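Local coordinates for protein D-lactate dehydrogenase (Fermentative) (Pseudomonas aeruginosa, PDB 6ABJ) that interconverts pyruvate and D-lactate with NADH as cofactor, as a tetrameric fermentative dehydrogenase of the D-isomer specific 2-hydroxyacid dehydrogenase family, at residues Q33-R38 with A322-T327; A26-S31 with A89-G94; I331-W334 with P339-R342; E42-Q47 with Q59-V64; L20-Q25 with A52-L57. One frame throughout, in Å; residues are numbered along the deposited sequence.

All five contacts lie in the domain built on the parallel sheet 42-45, 18-21, 63-66, 87-90, 110-111, apart from the seven-stranded NAD-binding sheet. Contacts 1 and 2 share helix 26-35 and have centres 9 Å apart. Contacts 1 and 3 share helix 317-335, the last helix of the chain, which thus returns to the domain where the chain starts. Contacts 4 and 5, with centres 8 Å apart, involve 42-45, outermost within the chain, and strands 18-21 and 63-66. Contact 4 is nested inside the loops closed by contacts 1 and 2. Contact 5 crosses contacts 1, 2 and 4 along the chain. Contact 3 comes after all the others. The domain is built from both chain ends.

Contact 1. Residues Q33-R38 with A322-T327; sequences QASNHR and AIADTT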
# COMPACT_ATOMS: atom_id res chain seq x y z
N GLN B 33 29.19 -11.12 13.06
CA GLN B 33 30.42 -11.55 12.35
C GLN B 33 31.50 -10.50 12.29
O GLN B 33 32.66 -10.81 12.50
CB GLN B 33 30.12 -12.10 10.97
CG GLN B 33 29.47 -13.45 11.18
CD GLN B 33 29.20 -14.23 9.95
OE1 GLN B 33 29.10 -13.69 8.86
NE2 GLN B 33 29.07 -15.53 10.12
N ALA B 34 31.14 -9.25 12.09
CA ALA B 34 32.13 -8.19 12.03
C ALA B 34 32.73 -7.95 13.41
O ALA B 34 33.95 -7.74 13.54
CB ALA B 34 31.49 -6.92 11.51
N SER B 35 31.87 -8.01 14.44
CA SER B 35 32.33 -7.75 15.78
C SER B 35 33.26 -8.88 16.30
O SER B 35 34.11 -8.65 17.16
CB SER B 35 31.12 -7.59 16.70
OG SER B 35 31.60 -7.40 18.02
N ASN B 36 33.09 -10.06 15.75
CA ASN B 36 33.88 -11.26 16.13
C ASN B 36 35.36 -11.23 15.65
O ASN B 36 36.14 -12.09 16.04
CB ASN B 36 33.18 -12.52 15.58
CG ASN B 36 33.60 -13.80 16.29
OD1 ASN B 36 33.85 -13.84 17.52
ND2 ASN B 36 33.66 -14.86 15.52
N HIS B 37 35.74 -10.21 14.87
CA HIS B 37 37.13 -10.06 14.38
C HIS B 37 38.14 -9.87 15.51
O HIS B 37 39.32 -10.05 15.29
CB HIS B 37 37.26 -8.93 13.33
CG HIS B 37 36.52 -9.19 12.05
ND1 HIS B 37 36.11 -10.45 11.66
CD2 HIS B 37 36.13 -8.35 11.05
CE1 HIS B 37 35.49 -10.37 10.49
NE2 HIS B 37 35.49 -9.11 10.10
N ARG B 38 37.68 -9.54 16.71
CA ARG B 38 38.54 -9.44 17.88
C ARG B 38 38.17 -10.49 18.95
O ARG B 38 38.53 -10.33 20.09
CB ARG B 38 38.51 -8.01 18.47
CG ARG B 38 37.17 -7.27 18.32
CD ARG B 38 37.12 -6.64 16.92
NE ARG B 38 35.87 -5.96 16.64
CZ ARG B 38 35.55 -4.75 17.12
NH1 ARG B 38 36.39 -4.09 17.90
NH2 ARG B 38 34.38 -4.21 16.81
N ALA B 322 27.47 -1.74 18.05
CA ALA B 322 27.63 -1.56 19.49
C ALA B 322 27.01 -2.69 20.34
O ALA B 322 27.59 -3.13 21.35
CB ALA B 322 27.04 -0.21 19.94
N ILE B 323 25.82 -3.13 19.94
CA ILE B 323 25.15 -4.27 20.58
C ILE B 323 26.01 -5.56 20.43
O ILE B 323 26.15 -6.36 21.37
CB ILE B 323 23.78 -4.51 19.93
CG1 ILE B 323 22.73 -3.48 20.45
CG2 ILE B 323 23.24 -5.93 20.16
CD1 ILE B 323 21.55 -3.33 19.51
N ALA B 324 26.54 -5.77 19.24
CA ALA B 324 27.37 -6.98 19.00
C ALA B 324 28.66 -6.96 19.80
O ALA B 324 28.99 -7.96 20.43
CB ALA B 324 27.66 -7.13 17.54
N ASP B 325 29.36 -5.82 19.80
CA ASP B 325 30.61 -5.62 20.54
C ASP B 325 30.36 -5.81 22.05
O ASP B 325 31.10 -6.49 22.75
CB ASP B 325 31.12 -4.17 20.35
CG ASP B 325 31.65 -3.88 18.96
OD1 ASP B 325 31.76 -4.77 18.12
OD2 ASP B 325 31.98 -2.72 18.71
N THR B 326 29.32 -5.17 22.56
CA THR B 326 28.95 -5.27 23.93
C THR B 326 28.64 -6.72 24.29
O THR B 326 29.14 -7.24 25.31
CB THR B 326 27.82 -4.30 24.28
OG1 THR B 326 28.38 -2.97 24.25
CG2 THR B 326 27.33 -4.56 25.65
N THR B 327 27.87 -7.41 23.45
CA THR B 327 27.44 -8.77 23.77
C THR B 327 28.66 -9.75 23.75
O THR B 327 28.82 -10.56 24.67
CB THR B 327 26.36 -9.22 22.80
OG1 THR B 327 25.22 -8.34 22.95
CG2 THR B 327 25.94 -10.65 23.02
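S35 and R38 both meet the carboxylate of D325, and both use the same oxygen. S35 OG donates a hydrogen bond to D325 OD1 at 2.6 Å. It uses the anti lone pair of that oxygen, the one turned away from OD2. The serine hydroxyl is swung opposite its own backbone N (chi1 177°), which carries it across to helix 317-335. R38 comes to the same carboxylate from the residues after the helix, crossing it obliquely. Its NH2 forms a salt bridge to D325 OD1 at 3.0 Å. The guanidinium and carboxylate planes stand 87° apart, so the charged groups meet through one nitrogen and not as a flat two-pronged pair. R38 reaches this place with a chain bent at chi2 (-84°). OD1 is thus held by a hydroxyl and a charged nitrogen, which should limit rotation of the carboxylate. Beside this polar pair the two helices touch through carbon: S35 CB rests on A324 CB at 3.6 Å. S35 also packs on L328, and A324 on F32. The contact joins helix 26-35, through S35, and the residues after it, through R38, to the side of helix 317-335. Strand 42-45 is near, with N36 on L43.

Contact 2. Residues A26-S31 with A89-G94; sequences AYDSES and ALRSAG. With ACT (acetate ion), chain D.
D28 and R91 form a buried salt bridge whose direct bond is weak, and a water joins the same two side chains by a second path. R91 NE donates to D28 OD1 at 3.2 Å, with an N-H...O angle of only 131°. The carboxylate and guanidinium planes are 75° apart and the two side chains cross at about a right angle, so they do not form a flat paired bridge. The second path runs through the water. It donates to D28 OD2 at 2.7 Å and accepts from R91 NH2 at 3.0 Å, lying in the guanidinium plane at its edge. R91 is the centre of an inverse gamma turn just after strand 87-90. Its chain runs extended from CG to NE and reaches across to helix 26-35. Both groups have firmer partners nearby. D28 OD2 accepts from Q25 N, the N-cap residue of helix 26-35, and R91 NH2 donates to F22 O. Further along the loop, G94 N donates to an acetate oxygen, OXT, at 3.0 Å. The acetate, probably from the crystallisation liquor, is also bonded to Y116. D28 lies about 7 Å, side chain to side chain, from F314, an NADH-binding residue. With opposite charges side by side in a buried place, D28 is probably ionised and each charge probably offsets the other.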
# COMPACT_ATOMS: atom_id res chain seq x y z
N ALA B 26 19.28 -11.60 9.39
CA ALA B 26 20.47 -11.29 8.63
C ALA B 26 21.27 -10.17 9.25
O ALA B 26 22.50 -10.20 9.25
CB ALA B 26 20.10 -10.98 7.17
N TYR B 27 20.60 -9.15 9.80
CA TYR B 27 21.35 -8.04 10.42
C TYR B 27 22.11 -8.49 11.72
O TYR B 27 23.13 -7.88 12.11
CB TYR B 27 20.43 -6.82 10.68
CG TYR B 27 19.31 -6.99 11.71
CD1 TYR B 27 19.61 -7.01 13.05
CD2 TYR B 27 17.98 -7.10 11.35
CE1 TYR B 27 18.65 -7.18 14.01
CE2 TYR B 27 16.99 -7.24 12.33
CZ TYR B 27 17.35 -7.30 13.65
OH TYR B 27 16.44 -7.43 14.69
N ASP B 28 21.65 -9.56 12.34
CA ASP B 28 22.39 -10.13 13.51
C ASP B 28 23.69 -10.78 13.04
O ASP B 28 24.79 -10.52 13.57
CB ASP B 28 21.54 -11.17 14.22
CG ASP B 28 20.31 -10.60 14.86
OD1 ASP B 28 20.44 -9.65 15.65
OD2 ASP B 28 19.20 -11.16 14.67
N SER B 29 23.59 -11.65 12.02
CA SER B 29 24.78 -12.35 11.50
C SER B 29 25.78 -11.37 10.97
O SER B 29 26.95 -11.50 11.21
CB SER B 29 24.48 -13.46 10.50
OG SER B 29 23.42 -13.11 9.65
N GLU B 30 25.33 -10.36 10.26
CA GLU B 30 26.24 -9.40 9.68
C GLU B 30 26.98 -8.59 10.75
O GLU B 30 28.21 -8.46 10.70
CB GLU B 30 25.41 -8.55 8.69
CG GLU B 30 26.15 -7.47 7.95
CD GLU B 30 25.66 -7.39 6.51
OE1 GLU B 30 24.42 -7.50 6.25
OE2 GLU B 30 26.54 -7.24 5.63
N SER B 31 26.27 -8.13 11.81
CA SER B 31 26.90 -7.30 12.82
C SER B 31 27.83 -8.16 13.71
O SER B 31 28.95 -7.77 14.03
CB SER B 31 25.86 -6.57 13.70
OG SER B 31 24.82 -7.45 14.23
N ALA B 89 23.24 -15.08 26.89
CA ALA B 89 23.61 -13.71 26.53
C ALA B 89 22.42 -13.11 25.77
O ALA B 89 22.08 -13.63 24.69
CB ALA B 89 24.82 -13.67 25.63
N LEU B 90 21.85 -12.02 26.30
CA LEU B 90 20.69 -11.34 25.61
C LEU B 90 21.29 -10.24 24.78
O LEU B 90 22.01 -9.34 25.30
CB LEU B 90 19.74 -10.73 26.59
CG LEU B 90 19.31 -11.58 27.77
CD1 LEU B 90 18.50 -10.76 28.73
CD2 LEU B 90 18.52 -12.77 27.27
N ARG B 91 21.03 -10.28 23.47
CA ARG B 91 21.47 -9.19 22.58
C ARG B 91 20.39 -8.08 22.59
O ARG B 91 19.96 -7.60 21.54
CB ARG B 91 21.74 -9.67 21.15
CG ARG B 91 20.63 -10.46 20.48
CD ARG B 91 21.05 -10.93 19.09
NE ARG B 91 19.95 -11.47 18.29
CZ ARG B 91 19.48 -12.71 18.38
NH1 ARG B 91 20.01 -13.57 19.23
NH2 ARG B 91 18.47 -13.09 17.60
N SER B 92 19.97 -7.69 23.79
CA SER B 92 18.93 -6.72 24.02
C SER B 92 19.23 -6.05 25.33
O SER B 92 19.98 -6.59 26.18
CB SER B 92 17.57 -7.42 24.11
OG SER B 92 17.47 -8.33 25.20
N ALA B 93 18.58 -4.93 25.58
CA ALA B 93 18.56 -4.36 26.90
C ALA B 93 17.52 -5.05 27.74
O ALA B 93 17.78 -5.37 28.92
CB ALA B 93 18.33 -2.85 26.84
N GLY B 94 16.34 -5.30 27.16
CA GLY B 94 15.23 -5.82 27.93
C GLY B 94 15.38 -7.30 28.19
O GLY B 94 16.06 -8.02 27.44
C ACT D . 14.26 -4.59 24.12
O ACT D . 13.26 -4.70 24.86
OXT ACT D . 15.36 -4.19 24.55
CH3 ACT D . 14.13 -4.95 22.67
O HOH W 1 17.04 -10.80 16.24

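Contact 3. Residues I331-W334 with P339-R342; sequences IAAW and PRNR
The R340 guanidinium has the methyl group of A333 over one face, and the W334 indole meets the R342 guanidinium at its ring edge. I331 O also lies at the edge of the indole, in its plane. The C-terminal part of helix 317-335, in the domain with the five-stranded parallel, flavodoxin-like sheet, packs here against the segment 339-342 that follows it. A333 CB lies 4.1 Å above the R340 guanidinium plane, offset toward its rim. The same methyl touches the aliphatic root of the arginine, with A333 CB to R340 CB at 3.7 Å. R340 can do both because its chain starts extended and then folds at chi3 (-44°), which brings the flat group back over the alanine. R340 also packs on N330, one turn earlier in the helix.

The second pair is looser. R342 NH1 lies near the plane of the W334 ring, 4.1 Å from CD1. NH1 sits at the ring edge and the planes are 63° apart, so the two groups are not stacked. R342 bends at chi2 and again at chi3 to bring NH1 to the indole edge. Both W334 and R342 touch a crystal neighbour, which may influence their poses. The indole packs on L87 of strand 87-90, and both W334 and R342 pack on P109. The side chain of N341 is tied to the helix by a hydrogen bond from ND2 to N330 OD1. A water links the two segments: it donates to W334 O at 2.8 Å and accepts a weak bond from R342 NH1 at 3.2 Å.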
# COMPACT_ATOMS: atom_id res chain seq x y z
N ILE B 331 30.48 -11.75 26.91
CA ILE B 331 30.70 -13.19 26.89
C ILE B 331 32.16 -13.49 27.29
O ILE B 331 32.40 -14.45 28.06
CB ILE B 331 30.33 -13.80 25.50
CG1 ILE B 331 28.80 -13.86 25.34
CG2 ILE B 331 30.85 -15.23 25.36
CD1 ILE B 331 28.33 -14.11 23.91
N ALA B 332 33.09 -12.69 26.76
CA ALA B 332 34.55 -12.83 27.09
C ALA B 332 34.76 -12.58 28.58
O ALA B 332 35.51 -13.27 29.26
CB ALA B 332 35.37 -11.85 26.24
N ALA B 333 34.04 -11.59 29.09
CA ALA B 333 34.09 -11.24 30.50
C ALA B 333 33.55 -12.35 31.40
O ALA B 333 34.19 -12.73 32.41
CB ALA B 333 33.41 -9.91 30.75
N TRP B 334 32.41 -12.93 31.05
CA TRP B 334 31.90 -14.03 31.84
C TRP B 334 32.94 -15.13 31.92
O TRP B 334 33.20 -15.70 33.00
CB TRP B 334 30.59 -14.58 31.24
CG TRP B 334 30.22 -15.98 31.70
CD1 TRP B 334 29.58 -16.34 32.88
CD2 TRP B 334 30.48 -17.26 31.01
NE1 TRP B 334 29.42 -17.70 32.96
CE2 TRP B 334 29.94 -18.31 31.87
CE3 TRP B 334 31.08 -17.62 29.81
CZ2 TRP B 334 30.00 -19.65 31.53
CZ3 TRP B 334 31.14 -18.98 29.48
CH2 TRP B 334 30.61 -19.97 30.32
N PRO B 339 32.27 -9.88 36.42
CA PRO B 339 30.84 -9.55 36.36
C PRO B 339 30.71 -8.29 35.47
O PRO B 339 31.24 -7.20 35.80
CB PRO B 339 30.47 -9.28 37.83
CG PRO B 339 31.75 -8.86 38.48
CD PRO B 339 32.91 -9.35 37.65
N ARG B 340 30.24 -8.52 34.25
CA ARG B 340 30.01 -7.43 33.31
C ARG B 340 28.55 -7.58 32.78
O ARG B 340 28.19 -8.61 32.22
CB ARG B 340 31.05 -7.43 32.19
CG ARG B 340 30.80 -6.35 31.12
CD ARG B 340 32.01 -5.96 30.27
NE ARG B 340 33.17 -5.80 31.16
CZ ARG B 340 34.43 -5.63 30.77
NH1 ARG B 340 34.72 -5.58 29.47
NH2 ARG B 340 35.40 -5.50 31.68
N ASN B 341 27.77 -6.56 33.07
CA ASN B 341 26.36 -6.44 32.60
C ASN B 341 25.55 -7.69 32.90
O ASN B 341 24.75 -8.16 32.11
CB ASN B 341 26.34 -6.13 31.10
CG ASN B 341 27.00 -4.79 30.78
OD1 ASN B 341 26.74 -3.80 31.46
ND2 ASN B 341 27.83 -4.76 29.74
N ARG B 342 25.74 -8.22 34.09
CA ARG B 342 24.94 -9.33 34.51
C ARG B 342 23.60 -8.81 34.96
O ARG B 342 23.52 -7.77 35.60
CB ARG B 342 25.54 -10.02 35.76
CG ARG B 342 26.89 -10.67 35.64
CD ARG B 342 26.74 -12.02 34.99
NE ARG B 342 26.59 -13.12 35.97
CZ ARG B 342 27.59 -13.91 36.39
NH1 ARG B 342 28.84 -13.72 35.96
NH2 ARG B 342 27.32 -14.91 37.20
O HOH W 2 31.74 -15.02 35.32

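Contact 4. Residues E42-Q47 with Q59-V64; sequences ELHFQQ and QGFEVV
H44 and F61 form an edge-to-face, T-shaped aromatic pair. The edge of F61 points at one face of H44. The ring centroids are 5.2 Å apart and the planes meet at 72°. F61 CE1 lies 3.5 Å from H44 CD2 and is the leading atom. F61 CZ sits 3.9 Å above the imidazole plane, offset toward its rim, so the phenyl edge covers the CG-CD2 side of the histidine. Both rings leave their backbones the same way, with CG opposite the carbonyl carbon (chi1 -70° for H44).

The polar contact lies within segment 42-47. H44 NE2 donates to E42 OE2 at 2.6 Å, in the plane of the imidazole and almost straight. The carboxylate receives it on the anti lone pair. This short bond should hold the rotation of the imidazole, with its face toward F61. The carboxylate would probably favour a positive charge on the histidine. E42 and H44 lie two apart on the strand, which puts their side chains on the same side of it.

Outside the pair, F61 also makes a cation-pi contact with R18 and packs on L20. Both residues belong to strand 18-21. The aromatic pair thus reaches from 42-45, the outermost strand of the sheet within the chain, to the loop just before strand 63-66, past strand 18-21, which lies between them. The five strands run parallel in the order 2-1-3-4-5, the flavodoxin-like arrangement, and the pair packs beside L20 on one side of that sheet.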
# COMPACT_ATOMS: atom_id res chain seq x y z
N GLU B 42 33.06 -19.20 17.79
CA GLU B 42 32.40 -19.99 16.76
C GLU B 42 30.93 -19.63 16.85
O GLU B 42 30.25 -20.02 17.81
CB GLU B 42 32.58 -21.52 16.99
CG GLU B 42 31.97 -22.39 15.87
CD GLU B 42 32.16 -23.89 16.09
OE1 GLU B 42 33.21 -24.28 16.63
OE2 GLU B 42 31.27 -24.69 15.75
N LEU B 43 30.45 -18.92 15.84
CA LEU B 43 29.07 -18.43 15.80
C LEU B 43 28.14 -19.27 14.98
O LEU B 43 28.39 -19.48 13.81
CB LEU B 43 29.06 -17.03 15.21
CG LEU B 43 30.08 -16.05 15.82
CD1 LEU B 43 29.88 -14.69 15.18
CD2 LEU B 43 29.93 -15.94 17.34
N HIS B 44 27.05 -19.71 15.62
CA HIS B 44 25.97 -20.46 14.95
C HIS B 44 24.67 -19.67 15.01
O HIS B 44 24.19 -19.29 16.09
CB HIS B 44 25.80 -21.85 15.60
CG HIS B 44 26.95 -22.79 15.31
ND1 HIS B 44 26.90 -23.74 14.31
CD2 HIS B 44 28.18 -22.91 15.87
CE1 HIS B 44 28.04 -24.41 14.27
NE2 HIS B 44 28.84 -23.91 15.20
N PHE B 45 24.10 -19.43 13.84
CA PHE B 45 22.85 -18.63 13.68
C PHE B 45 21.66 -19.51 13.30
O PHE B 45 21.55 -19.94 12.20
CB PHE B 45 23.05 -17.54 12.62
CG PHE B 45 24.09 -16.55 12.99
CD1 PHE B 45 23.83 -15.58 13.97
CD2 PHE B 45 25.35 -16.58 12.43
CE1 PHE B 45 24.78 -14.65 14.35
CE2 PHE B 45 26.32 -15.66 12.83
CZ PHE B 45 26.05 -14.69 13.78
N GLN B 46 20.77 -19.74 14.24
CA GLN B 46 19.51 -20.41 14.03
C GLN B 46 18.37 -19.38 13.89
O GLN B 46 18.11 -18.56 14.78
CB GLN B 46 19.23 -21.29 15.26
CG GLN B 46 17.87 -21.92 15.37
CD GLN B 46 17.52 -22.68 14.11
OE1 GLN B 46 16.51 -22.39 13.44
NE2 GLN B 46 18.39 -23.63 13.76
N GLN B 47 17.61 -19.47 12.81
CA GLN B 47 16.48 -18.58 12.64
C GLN B 47 15.34 -18.84 13.63
O GLN B 47 14.62 -17.94 14.01
CB GLN B 47 15.93 -18.72 11.22
CG GLN B 47 16.96 -18.36 10.17
CD GLN B 47 16.34 -18.32 8.79
OE1 GLN B 47 15.14 -18.61 8.62
NE2 GLN B 47 17.14 -17.97 7.79
N GLN B 59 21.81 -27.93 22.65
CA GLN B 59 22.49 -29.00 23.36
C GLN B 59 23.98 -28.98 22.98
O GLN B 59 24.34 -29.03 21.79
CB GLN B 59 21.89 -30.37 23.08
CG GLN B 59 22.64 -31.49 23.82
CD GLN B 59 21.76 -32.60 24.35
OE1 GLN B 59 20.62 -32.80 23.90
NE2 GLN B 59 22.29 -33.34 25.32
N GLY B 60 24.83 -28.91 23.99
CA GLY B 60 26.26 -28.92 23.82
C GLY B 60 26.85 -27.55 23.57
O GLY B 60 28.05 -27.44 23.39
N PHE B 61 26.01 -26.51 23.49
CA PHE B 61 26.49 -25.15 23.27
C PHE B 61 26.62 -24.46 24.60
O PHE B 61 25.67 -24.44 25.43
CB PHE B 61 25.53 -24.34 22.36
CG PHE B 61 25.63 -24.67 20.89
CD1 PHE B 61 26.51 -23.95 20.09
CD2 PHE B 61 24.86 -25.67 20.32
CE1 PHE B 61 26.62 -24.20 18.73
CE2 PHE B 61 24.95 -25.93 18.95
CZ PHE B 61 25.84 -25.19 18.16
N GLU B 62 27.79 -23.88 24.81
CA GLU B 62 28.10 -23.28 26.08
C GLU B 62 27.39 -21.97 26.29
O GLU B 62 27.07 -21.58 27.44
CB GLU B 62 29.60 -23.02 26.17
CG GLU B 62 30.03 -23.11 27.60
CD GLU B 62 31.51 -23.30 27.77
OE1 GLU B 62 32.21 -23.71 26.80
OE2 GLU B 62 31.95 -23.02 28.90
N VAL B 63 27.15 -21.28 25.17
CA VAL B 63 26.52 -19.98 25.23
C VAL B 63 25.39 -19.92 24.24
O VAL B 63 25.53 -20.42 23.11
CB VAL B 63 27.51 -18.83 24.95
CG1 VAL B 63 26.78 -17.48 25.03
CG2 VAL B 63 28.66 -18.90 25.95
N VAL B 64 24.27 -19.39 24.70
CA VAL B 64 23.12 -19.16 23.82
C VAL B 64 22.83 -17.68 23.83
O VAL B 64 22.85 -17.03 24.89
CB VAL B 64 21.88 -20.06 24.12
CG1 VAL B 64 22.27 -21.53 24.09
CG2 VAL B 64 21.23 -19.71 25.43

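Contact 5. Residues L20-Q25 with A52-L57; sequences LFFSSQ and ADTAVL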
# COMPACT_ATOMS: atom_id res chain seq x y z
N LEU B 20 25.29 -20.21 20.17
CA LEU B 20 24.11 -20.45 19.35
C LEU B 20 23.15 -19.26 19.49
O LEU B 20 22.68 -18.96 20.59
CB LEU B 20 23.40 -21.78 19.73
CG LEU B 20 22.13 -22.11 18.92
CD1 LEU B 20 22.42 -22.27 17.43
CD2 LEU B 20 21.48 -23.37 19.50
N PHE B 21 22.85 -18.61 18.35
CA PHE B 21 21.87 -17.51 18.29
C PHE B 21 20.49 -18.01 17.84
O PHE B 21 20.41 -18.65 16.80
CB PHE B 21 22.33 -16.48 17.26
CG PHE B 21 23.62 -15.77 17.61
CD1 PHE B 21 24.86 -16.42 17.49
CD2 PHE B 21 23.59 -14.45 18.02
CE1 PHE B 21 26.04 -15.74 17.80
CE2 PHE B 21 24.76 -13.76 18.30
CZ PHE B 21 25.99 -14.42 18.22
N PHE B 22 19.46 -17.77 18.66
CA PHE B 22 18.12 -18.08 18.31
C PHE B 22 17.49 -16.75 17.79
O PHE B 22 18.06 -15.67 18.02
CB PHE B 22 17.30 -18.59 19.50
CG PHE B 22 17.61 -19.98 19.88
CD1 PHE B 22 16.92 -21.05 19.30
CD2 PHE B 22 18.62 -20.26 20.82
CE1 PHE B 22 17.22 -22.36 19.64
CE2 PHE B 22 18.93 -21.57 21.16
CZ PHE B 22 18.22 -22.63 20.57
N SER B 23 16.41 -16.90 17.03
CA SER B 23 15.65 -15.76 16.40
C SER B 23 16.56 -14.87 15.53
O SER B 23 16.44 -13.68 15.51
CB SER B 23 14.91 -14.98 17.47
OG SER B 23 13.93 -15.80 18.16
N SER B 24 17.47 -15.50 14.81
CA SER B 24 18.52 -14.77 14.07
C SER B 24 17.99 -14.11 12.82
O SER B 24 17.19 -14.71 12.09
CB SER B 24 19.63 -15.73 13.67
OG SER B 24 20.21 -16.37 14.82
N GLN B 25 18.42 -12.88 12.59
CA GLN B 25 18.06 -12.11 11.40
C GLN B 25 19.37 -11.92 10.67
O GLN B 25 20.45 -12.00 11.26
CB GLN B 25 17.54 -10.72 11.80
CG GLN B 25 16.29 -10.76 12.66
CD GLN B 25 15.13 -11.28 11.87
OE1 GLN B 25 15.14 -11.23 10.63
NE2 GLN B 25 14.17 -11.84 12.56
N ALA B 52 10.34 -24.34 24.28
CA ALA B 52 10.50 -25.70 24.82
C ALA B 52 10.98 -26.72 23.76
O ALA B 52 11.94 -27.46 23.98
CB ALA B 52 9.21 -26.16 25.50
N ASP B 53 10.37 -26.68 22.59
CA ASP B 53 10.67 -27.69 21.57
C ASP B 53 11.85 -27.39 20.61
O ASP B 53 12.16 -28.21 19.75
CB ASP B 53 9.40 -28.01 20.78
CG ASP B 53 9.17 -27.05 19.59
OD1 ASP B 53 9.27 -25.82 19.77
OD2 ASP B 53 8.87 -27.54 18.47
N THR B 54 12.48 -26.22 20.73
CA THR B 54 13.72 -25.90 19.97
C THR B 54 14.97 -25.79 20.88
O THR B 54 16.11 -25.61 20.40
CB THR B 54 13.57 -24.57 19.24
OG1 THR B 54 13.27 -23.52 20.19
CG2 THR B 54 12.45 -24.65 18.21
N ALA B 55 14.77 -25.90 22.19
CA ALA B 55 15.88 -25.79 23.15
C ALA B 55 16.96 -26.86 22.88
O ALA B 55 18.17 -26.64 23.09
CB ALA B 55 15.36 -25.91 24.58
N VAL B 56 16.49 -28.00 22.38
CA VAL B 56 17.34 -29.13 22.06
C VAL B 56 18.45 -28.74 21.08
O VAL B 56 19.52 -29.34 21.08
CB VAL B 56 16.49 -30.34 21.56
CG1 VAL B 56 15.74 -30.00 20.27
CG2 VAL B 56 17.37 -31.58 21.43
N LEU B 57 18.21 -27.72 20.26
CA LEU B 57 19.24 -27.25 19.32
C LEU B 57 20.49 -26.68 20.02
O LEU B 57 21.60 -26.68 19.46
CB LEU B 57 18.61 -26.20 18.38
CG LEU B 57 17.55 -26.76 17.43
CD1 LEU B 57 16.84 -25.62 16.69
CD2 LEU B 57 18.16 -27.74 16.44
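F22, L57 and L20 bury the most surface here. L20 of strand 18-21 and F22 just after it, in the domain with the flavodoxin-like five-stranded parallel sheet, meet segment 52-57, part of the connection between strands 42-45 and 63-66. F22 contributes the largest share. Its ring comes to the segment edge-on, and T54 O lies near the ring plane, 3.5 Å from CE1. The same carbonyl oxygen accepts the backbone N of L57 at 3.0 Å, so F22 meets an oxygen already used by the turn. The side chains of F22 and T54 run past each other in opposite directions. The T54 hydroxyl finds its polar partners elsewhere, in H49 O and Q51 N.

L57 comes close to both L20 and F22. Its CB is 4.2 Å from F22 CZ and also 4.2 Å from L20 CD2, so one methylene bridges an aromatic and a branched side chain. F22 also packs on L50 and D70, and L20 packs on F61 and H44. With CG opposite the backbone N (chi1 179°) and chi2 at 61°, L20 CD2 comes to L57, where it lies 3.3 Å from the carbonyl oxygen L57 O.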